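Local coordinates for SusD superfamily protein (Bacteroides fragilis NCTC 9343, PDB 3NQP) that probably binds sugars at the outer membrane as a SusD-family lipoprotein, serving glycan capture and uptake in the manner of its starch-binding relatives, at residues F251-V254 and F255-K258; F303-A306 and L307-Q310; T162-E165 and V166-I170; W453-L456 and R457-T460. All blocks are in the same frame, centred on the assembly; numbering follows the deposited sequence.

Contact 1. Residues F251-V254 and F255-K258; sequences FSQV and FNAK
The ring of Phe255 turns its edge to the face of Phe251 four residues earlier, an edge-to-face (T-shaped) pair with centroids 5.0 Å apart and planes at 63°. Phe255 CE2 leads this approach, standing over the Phe251 ring toward its rim, 3.6 Å from Phe251 CZ. With its CG anti to the backbone N (chi1 -175°), Phe251 holds its ring beside its own carbonyl carbon, where the edge of Phe255 meets it. One face of the Phe255 ring is covered by its own neighbour: Val254 CG1 lies over the ring centre, 3.8 Å from the centroid, a CH-pi contact in which the two side chains run alongside each other.

Polar groups gather elsewhere on the turn. Asn256 ND2 donates to Gln253 OE1 at 2.8 Å, in the plane of both groups although the two amides are turned 58° against each other. The other end of the same amide is also engaged, since Asn256 OD1 receives Lys258 N at 2.7 Å from above the carbonyl plane. Water 1 lies within hydrogen-bonding distance of both Val254 O and Asn256 O. Beyond the segments, Ile378 and Arg381 of strand 377-381 touch Val254 and Phe255, while helix 333-337 meets Phe251. The chain thus leaves the short, weakly bonded helix 251-255 with its aromatic pair packed inward and an Asx turn at Asn256 leading it into the loop.

Contact 2. Residues F303-A306 and L307-Q310; sequences FGDA and LDIQ
A type I beta turn from Asp305 to Asp308, its first residue also holding the chain that follows, shapes this loop between strand 265-269 and helix 321-325. The turn is closed by Asp308 N, which donates to Asp305 O at 3.0 Å. The carboxylate of Asp305 then reaches past it to two consecutive amides. Ile309 N approaches OD1 of Asp305 on its syn lone pair, at 3.0 Å and almost straight (172°). Gln310 N meets OD2 of Asp305 at 2.8 Å, also on the syn side but 27° out of the carboxylate plane and along a more bent path. A chi1 of -178° sets the Asp305 CG beside the residue's own carbonyl carbon, and from there the carboxylate meets both N-H groups.

The Asp305 side chain thereby braces the type I turn and the two residues after it, in a loop without regular helix or strand. Tyr285 OH is hydrogen-bonded to OD1 of Asp305 and accepts from Leu307 N, anchoring the turn to a neighbouring loop. Gln310 curls back so that its NE2 donates to Asp308 OD1 at 2.7 Å, from above the carboxylate plane; this bond is tentative, since it belongs to one of two conformers of Asp308. The other end of the glutamine amide, OE1, accepts from Arg371 N. On the apolar side, Ala306 CB sits over one face of the Phe303 ring, and Ala306, Leu307 and Phe303 all touch Ile339 of strand 338-344.

Contact 3. Residues T162-E165 and V166-I170; sequences TPKE and VMTQI
Thr168 turns its hydroxyl back over the carbonyl of Lys164 one helical turn earlier, OG1 donating to Lys164 O at 2.9 Å from above the carbonyl plane. Thr168 N binds the same oxygen at 2.8 Å from the opposite face of that plane, so two donors of one residue grip a single acceptor. In one of two conformers, and therefore tentatively, the aliphatic chain of Lys164 also crosses Thr168, with water 2 between Lys164 NZ and the hydroxyl.

Thr162 and Glu165 form a capping box at the start of helix 163-181. Glu165 N donates to Thr162 OG1 at 3.2 Å, and Thr162 N returns the bond to Glu165 OE1 at 2.8 Å, using the anti lone pair of the carboxylate. Thr162 OG1 is bonded to Asp221 as well, whose other carboxylate oxygen takes Lys164 N; an acid beside the helix N-terminus would be favoured by the helix dipole. Val166 CG2 packs at 3.4 Å against Thr162 O, the acceptor of Val166 N. On the buried flank, selenomethionine Met167 extends away from the first turn to Tyr132 of helix 110-135 and Val210 of helix 200-216.

Contact 4. Residues W453-L456 and R457-T460; sequences WWDL and RRMT
Arg457 bends its aliphatic part over the face of the Trp453 indole, and this is the closely packed half of the contact. Its CG stands 4.1 Å from the centroid of the five-membered ring, a CH-pi contact, while CD of Arg457 comes to 3.6 Å from Trp453 CZ2. Bends at chi2 (-82°) and chi3 fold the arginine across the indole, whose plane is turned 50° from that of the guanidinium. The helix backbone supplies bonds from Arg457 N to Trp453 O and from Met459 N to Asp455 O.

The far end of Arg457 is more loosely held. Water 3, in the plane of the Trp453 ring at its edge, accepts from Trp453 NE1 at 2.9 Å and only weakly from Arg457 NH1. That nitrogen also has a weak bond to Arg133 O, and it lies near the plane of the Trp454 ring at its edge.

Another flank is firmly bound by charge. Arg458 directs NH1 and NH2 end-on at one oxygen, Asp455 OD1, the shorter bond being 2.9 Å from NH2 and the longer 3.2 Å from NH1. OD1 stays in the guanidinium plane, although the carboxylate is turned nearly square to it (85°). NH1 uses the anti lone pair of that oxygen, whereas NH2 arrives from above the carboxylate plane. OD1 of Asp455 also forms a salt bridge with Lys442, and NH2 of Arg458 one with Glu391, giving a buried charge network between helices. The contact spans the short helix 452-458 and its exit, packed by helices 431-445 and 200-216 in the helical interior of this SusD-family fold.

Contact 4 is the buried one of the set, and the closest to the centre of the chain; contacts 1, 2 and 3 are each partly buried. Contact 3 lies at the start of helix 163-181, whereas contact 4 covers most of the short helix 452-458 and its C-terminal end; helix 200-216 touches both although their nearest atoms are about 9 Å apart. Contacts 1 and 2 lie on the same side of the chain's centre, centres about 19 Å apart. Chemistry follows place: aromatic packing at the helix exit of contact 1, carboxylate-to-amide bonds in the loop of contact 2, capping in contact 3, and interior salt bridges in contact 4.

Contact 1. Residues F251-V254 and F255-K258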
# COMPACT_ATOMS: atom_id res chain seq x y z
N PHE A 251 18.63 1.35 1.02
CA PHE A 251 17.23 1.56 1.20
C PHE A 251 16.75 2.93 0.72
O PHE A 251 15.73 3.01 0.04
CB PHE A 251 16.88 1.38 2.67
CG PHE A 251 15.39 1.46 3.00
CD1 PHE A 251 14.56 0.40 2.76
CD2 PHE A 251 14.86 2.60 3.62
CE1 PHE A 251 13.21 0.45 3.14
CE2 PHE A 251 13.50 2.66 4.00
CZ PHE A 251 12.69 1.60 3.73
N SER A 252 17.48 4.00 1.04
CA SER A 252 16.99 5.34 0.68
C SER A 252 16.94 5.52 -0.84
O SER A 252 16.14 6.28 -1.33
CB SER A 252 17.83 6.46 1.29
OG SER A 252 19.15 6.41 0.79
N GLN A 253 17.81 4.82 -1.57
CA GLN A 253 17.88 4.96 -3.03
C GLN A 253 16.65 4.37 -3.67
O GLN A 253 16.38 4.61 -4.86
CB GLN A 253 19.12 4.25 -3.58
CG GLN A 253 20.43 5.02 -3.37
CD GLN A 253 20.51 6.21 -4.29
OE1 GLN A 253 19.92 7.24 -4.02
NE2 GLN A 253 21.21 6.06 -5.41
N VAL A 254 15.95 3.50 -2.92
CA VAL A 254 14.74 2.90 -3.46
C VAL A 254 13.75 4.02 -3.80
O VAL A 254 13.09 3.95 -4.83
CB VAL A 254 14.16 1.81 -2.51
CG1 VAL A 254 12.73 1.39 -2.99
CG2 VAL A 254 15.15 0.59 -2.41
N PHE A 255 13.67 5.04 -2.94
CA PHE A 255 12.59 6.07 -2.99
C PHE A 255 13.06 7.35 -3.61
O PHE A 255 12.24 8.19 -3.95
CB PHE A 255 12.06 6.34 -1.58
CG PHE A 255 11.75 5.08 -0.89
CD1 PHE A 255 10.55 4.45 -1.13
CD2 PHE A 255 12.69 4.44 -0.08
CE1 PHE A 255 10.27 3.21 -0.55
CE2 PHE A 255 12.43 3.23 0.49
CZ PHE A 255 11.17 2.60 0.26
N ASN A 256 14.38 7.47 -3.74
CA ASN A 256 15.01 8.71 -4.17
C ASN A 256 14.40 9.17 -5.49
O ASN A 256 14.36 8.41 -6.49
CB ASN A 256 16.51 8.48 -4.26
CG ASN A 256 17.29 9.69 -4.77
OD1 ASN A 256 16.73 10.66 -5.28
ND2 ASN A 256 18.60 9.59 -4.67
N ALA A 257 13.91 10.41 -5.51
CA ALA A 257 13.18 10.94 -6.67
C ALA A 257 14.12 11.13 -7.87
O ALA A 257 13.67 11.35 -8.99
CB ALA A 257 12.43 12.24 -6.30
N LYS A 258 15.43 11.05 -7.64
CA LYS A 258 16.41 11.10 -8.73
C LYS A 258 16.90 9.69 -9.12
O LYS A 258 17.77 9.54 -9.96
CB LYS A 258 17.59 12.03 -8.36
CG LYS A 258 17.16 13.46 -8.00
CD LYS A 258 16.98 14.34 -9.22
CE LYS A 258 16.78 15.83 -8.86
NZ LYS A 258 17.72 16.34 -7.78
O HOH W 1 13.23 6.00 -6.66

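Contact 2. Residues F303-A306 and L307-Q310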
# COMPACT_ATOMS: atom_id res chain seq x y z
N PHE A 303 15.52 22.57 15.84
CA PHE A 303 15.01 21.82 14.68
C PHE A 303 14.89 22.70 13.42
O PHE A 303 15.36 22.34 12.35
CB PHE A 303 13.66 21.20 15.07
CG PHE A 303 13.14 20.18 14.08
CD1 PHE A 303 12.51 20.59 12.94
CD2 PHE A 303 13.34 18.84 14.29
CE1 PHE A 303 12.01 19.65 12.03
CE2 PHE A 303 12.88 17.91 13.38
CZ PHE A 303 12.19 18.33 12.25
N GLY A 304 14.23 23.86 13.53
CA GLY A 304 14.12 24.77 12.40
C GLY A 304 13.48 24.05 11.21
O GLY A 304 12.49 23.34 11.36
N ASP A 305 14.03 24.26 10.02
CA ASP A 305 13.53 23.59 8.83
C ASP A 305 14.49 22.47 8.47
O ASP A 305 15.10 22.47 7.39
CB ASP A 305 13.40 24.57 7.66
CG ASP A 305 12.84 23.91 6.43
OD1 ASP A 305 12.33 22.79 6.52
OD2 ASP A 305 12.84 24.53 5.37
N ALA A 306 14.60 21.50 9.37
CA ALA A 306 15.61 20.44 9.27
C ALA A 306 15.48 19.60 8.00
O ALA A 306 16.45 19.12 7.52
CB ALA A 306 15.54 19.55 10.50
N LEU A 307 14.26 19.42 7.47
CA LEU A 307 14.03 18.65 6.23
C LEU A 307 14.18 19.44 4.95
O LEU A 307 14.21 18.87 3.87
CB LEU A 307 12.67 17.98 6.23
CG LEU A 307 12.51 16.91 7.31
CD1 LEU A 307 11.17 16.20 7.13
CD2 LEU A 307 13.66 15.88 7.38
N ASP A 308 14.33 20.77 5.06
CA ASP A 308 14.32 21.64 3.88
C ASP A 308 13.01 21.45 3.10
O ASP A 308 12.98 21.05 1.92
CB ASP A 308 15.55 21.43 2.99
CG ASP A 308 15.78 22.60 2.03
OD1 ASP A 308 15.04 23.61 2.04
OD2 ASP A 308 16.73 22.50 1.24
N ILE A 309 11.93 21.80 3.77
CA ILE A 309 10.64 21.80 3.12
C ILE A 309 10.02 23.21 3.09
O ILE A 309 8.93 23.37 2.57
CB ILE A 309 9.68 20.79 3.80
CG1 ILE A 309 9.43 21.21 5.21
CG2 ILE A 309 10.22 19.31 3.69
CD1 ILE A 309 8.21 20.53 5.96
N GLN A 310 10.74 24.22 3.59
CA GLN A 310 10.23 25.59 3.65
C GLN A 310 8.82 25.57 4.26
O GLN A 310 8.61 24.84 5.23
CB GLN A 310 10.25 26.24 2.27
CG GLN A 310 11.55 26.09 1.51
CD GLN A 310 11.58 24.88 0.65
OE1 GLN A 310 10.62 24.60 -0.09
NE2 GLN A 310 12.67 24.10 0.76

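Contact 3. Residues T162-E165 and V166-I170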
# COMPACT_ATOMS: atom_id res chain seq x y z
N THR A 162 -22.24 -10.41 -4.69
CA THR A 162 -21.62 -11.01 -3.49
C THR A 162 -20.07 -10.99 -3.57
O THR A 162 -19.49 -10.87 -4.67
CB THR A 162 -22.05 -12.45 -3.30
OG1 THR A 162 -21.44 -13.24 -4.32
CG2 THR A 162 -23.67 -12.63 -3.33
N PRO A 163 -19.39 -11.12 -2.41
CA PRO A 163 -17.92 -11.20 -2.49
C PRO A 163 -17.41 -12.28 -3.47
O PRO A 163 -16.50 -12.02 -4.28
CB PRO A 163 -17.50 -11.56 -1.07
CG PRO A 163 -18.54 -10.89 -0.24
CD PRO A 163 -19.85 -11.09 -1.02
N LYS A 164 -17.97 -13.48 -3.40
CA LYS A 164 -17.57 -14.53 -4.35
C LYS A 164 -17.73 -14.10 -5.80
O LYS A 164 -16.84 -14.36 -6.62
CB LYS A 164 -18.33 -15.84 -4.12
CG LYS A 164 -18.10 -16.87 -5.23
CD LYS A 164 -16.68 -17.44 -5.22
CE LYS A 164 -16.64 -18.77 -6.00
NZ LYS A 164 -15.28 -19.36 -6.16
N GLU A 165 -18.86 -13.46 -6.14
CA GLU A 165 -19.08 -13.01 -7.52
C GLU A 165 -18.02 -11.97 -7.92
O GLU A 165 -17.52 -12.02 -9.04
CB GLU A 165 -20.46 -12.41 -7.71
CG GLU A 165 -21.58 -13.45 -7.62
CD GLU A 165 -22.97 -12.84 -7.59
OE1 GLU A 165 -23.21 -11.85 -6.91
OE2 GLU A 165 -23.84 -13.38 -8.26
N VAL A 166 -17.70 -11.04 -7.01
CA VAL A 166 -16.67 -9.99 -7.26
C VAL A 166 -15.29 -10.64 -7.49
O VAL A 166 -14.55 -10.28 -8.42
CB VAL A 166 -16.62 -8.95 -6.13
CG1 VAL A 166 -15.47 -7.98 -6.31
CG2 VAL A 166 -17.98 -8.18 -6.05
N MSE A 167 -14.96 -11.62 -6.64
CA MSE A 167 -13.65 -12.29 -6.74
C MSE A 167 -13.57 -13.17 -7.99
O MSE A 167 -12.52 -13.32 -8.60
CB MSE A 167 -13.38 -13.17 -5.53
CG MSE A 167 -11.95 -13.75 -5.50
SE MSE A 167 -10.49 -12.50 -5.76
CE MSE A 167 -10.51 -11.56 -4.09
N THR A 168 -14.68 -13.77 -8.36
CA THR A 168 -14.70 -14.51 -9.63
C THR A 168 -14.28 -13.59 -10.78
O THR A 168 -13.47 -13.98 -11.63
CB THR A 168 -16.06 -15.18 -9.85
OG1 THR A 168 -16.20 -16.16 -8.83
CG2 THR A 168 -16.17 -15.84 -11.22
N GLN A 169 -14.77 -12.35 -10.77
CA GLN A 169 -14.48 -11.40 -11.80
C GLN A 169 -13.05 -10.94 -11.74
O GLN A 169 -12.39 -10.80 -12.79
CB GLN A 169 -15.36 -10.17 -11.67
CG GLN A 169 -15.13 -9.15 -12.81
CD GLN A 169 -15.45 -9.71 -14.18
OE1 GLN A 169 -16.41 -10.47 -14.34
NE2 GLN A 169 -14.66 -9.33 -15.19
N ILE A 170 -12.60 -10.66 -10.52
CA ILE A 170 -11.21 -10.26 -10.32
C ILE A 170 -10.29 -11.32 -10.94
O ILE A 170 -9.37 -11.03 -11.68
CB ILE A 170 -10.89 -10.07 -8.84
CG1 ILE A 170 -11.53 -8.79 -8.29
CG2 ILE A 170 -9.43 -9.99 -8.64
CD1 ILE A 170 -11.44 -8.69 -6.73
O HOH W 2 -13.35 -17.15 -7.30

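Contact 4. Residues W453-L456 and R457-T460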
# COMPACT_ATOMS: atom_id res chain seq x y z
N TRP A 453 -2.86 -2.36 7.16
CA TRP A 453 -4.29 -2.71 7.35
C TRP A 453 -4.52 -4.06 6.70
O TRP A 453 -5.19 -4.93 7.27
CB TRP A 453 -5.25 -1.66 6.76
CG TRP A 453 -6.74 -2.10 6.80
CD1 TRP A 453 -7.56 -2.23 5.77
CD2 TRP A 453 -7.49 -2.48 7.97
NE1 TRP A 453 -8.80 -2.69 6.17
CE2 TRP A 453 -8.79 -2.83 7.53
CE3 TRP A 453 -7.20 -2.54 9.33
CZ2 TRP A 453 -9.76 -3.24 8.40
CZ3 TRP A 453 -8.18 -2.96 10.19
CH2 TRP A 453 -9.45 -3.28 9.72
N TRP A 454 -3.97 -4.24 5.49
CA TRP A 454 -4.16 -5.51 4.78
C TRP A 454 -3.51 -6.69 5.54
O TRP A 454 -4.12 -7.76 5.72
CB TRP A 454 -3.68 -5.41 3.33
CG TRP A 454 -4.33 -4.28 2.53
CD1 TRP A 454 -3.72 -3.44 1.66
CD2 TRP A 454 -5.72 -3.97 2.48
NE1 TRP A 454 -4.65 -2.59 1.09
CE2 TRP A 454 -5.88 -2.91 1.59
CE3 TRP A 454 -6.85 -4.50 3.10
CZ2 TRP A 454 -7.12 -2.35 1.31
CZ3 TRP A 454 -8.09 -3.92 2.83
CH2 TRP A 454 -8.20 -2.87 1.95
N ASP A 455 -2.30 -6.47 6.02
CA ASP A 455 -1.58 -7.47 6.83
C ASP A 455 -2.38 -7.91 8.07
O ASP A 455 -2.40 -9.11 8.37
CB ASP A 455 -0.21 -6.92 7.24
CG ASP A 455 0.71 -6.69 6.05
OD1 ASP A 455 0.48 -7.24 4.95
OD2 ASP A 455 1.69 -5.91 6.19
N LEU A 456 -3.05 -6.95 8.75
CA LEU A 456 -3.87 -7.23 9.92
C LEU A 456 -5.12 -8.01 9.58
O LEU A 456 -5.55 -8.87 10.37
CB LEU A 456 -4.26 -5.96 10.66
CG LEU A 456 -3.09 -5.21 11.30
CD1 LEU A 456 -3.60 -3.77 11.69
CD2 LEU A 456 -2.54 -5.95 12.55
N ARG A 457 -5.71 -7.73 8.42
CA ARG A 457 -6.87 -8.51 7.97
C ARG A 457 -6.48 -9.95 7.60
O ARG A 457 -7.25 -10.88 7.82
CB ARG A 457 -7.50 -7.88 6.70
CG ARG A 457 -8.27 -6.58 6.93
CD ARG A 457 -9.67 -6.73 7.43
NE ARG A 457 -10.46 -7.79 6.76
CZ ARG A 457 -11.01 -7.71 5.57
NH1 ARG A 457 -10.89 -6.64 4.83
NH2 ARG A 457 -11.69 -8.73 5.10
N ARG A 458 -5.28 -10.12 7.06
CA ARG A 458 -4.91 -11.33 6.34
C ARG A 458 -4.12 -12.30 7.17
O ARG A 458 -4.39 -13.49 7.15
CB ARG A 458 -4.12 -10.96 5.09
CG ARG A 458 -3.89 -12.09 4.06
CD ARG A 458 -2.84 -11.69 3.01
NE ARG A 458 -1.57 -11.39 3.64
CZ ARG A 458 -1.06 -10.16 3.86
NH1 ARG A 458 -1.68 -9.03 3.45
NH2 ARG A 458 0.06 -10.06 4.52
N MSE A 459 -3.15 -11.78 7.92
CA MSE A 459 -2.29 -12.64 8.72
C MSE A 459 -3.07 -13.13 9.94
O MSE A 459 -4.01 -12.49 10.42
CB MSE A 459 -0.98 -11.92 9.11
CG MSE A 459 -0.23 -11.44 7.88
SE MSE A 459 1.47 -10.67 8.27
CE MSE A 459 2.52 -12.28 8.27
N THR A 460 -2.69 -14.31 10.39
CA THR A 460 -3.40 -15.03 11.44
C THR A 460 -2.44 -15.43 12.57
O THR A 460 -1.23 -15.62 12.35
CB THR A 460 -4.08 -16.29 10.90
OG1 THR A 460 -3.11 -17.18 10.32
CG2 THR A 460 -5.17 -15.96 9.82
O HOH W 3 -11.28 -3.50 5.01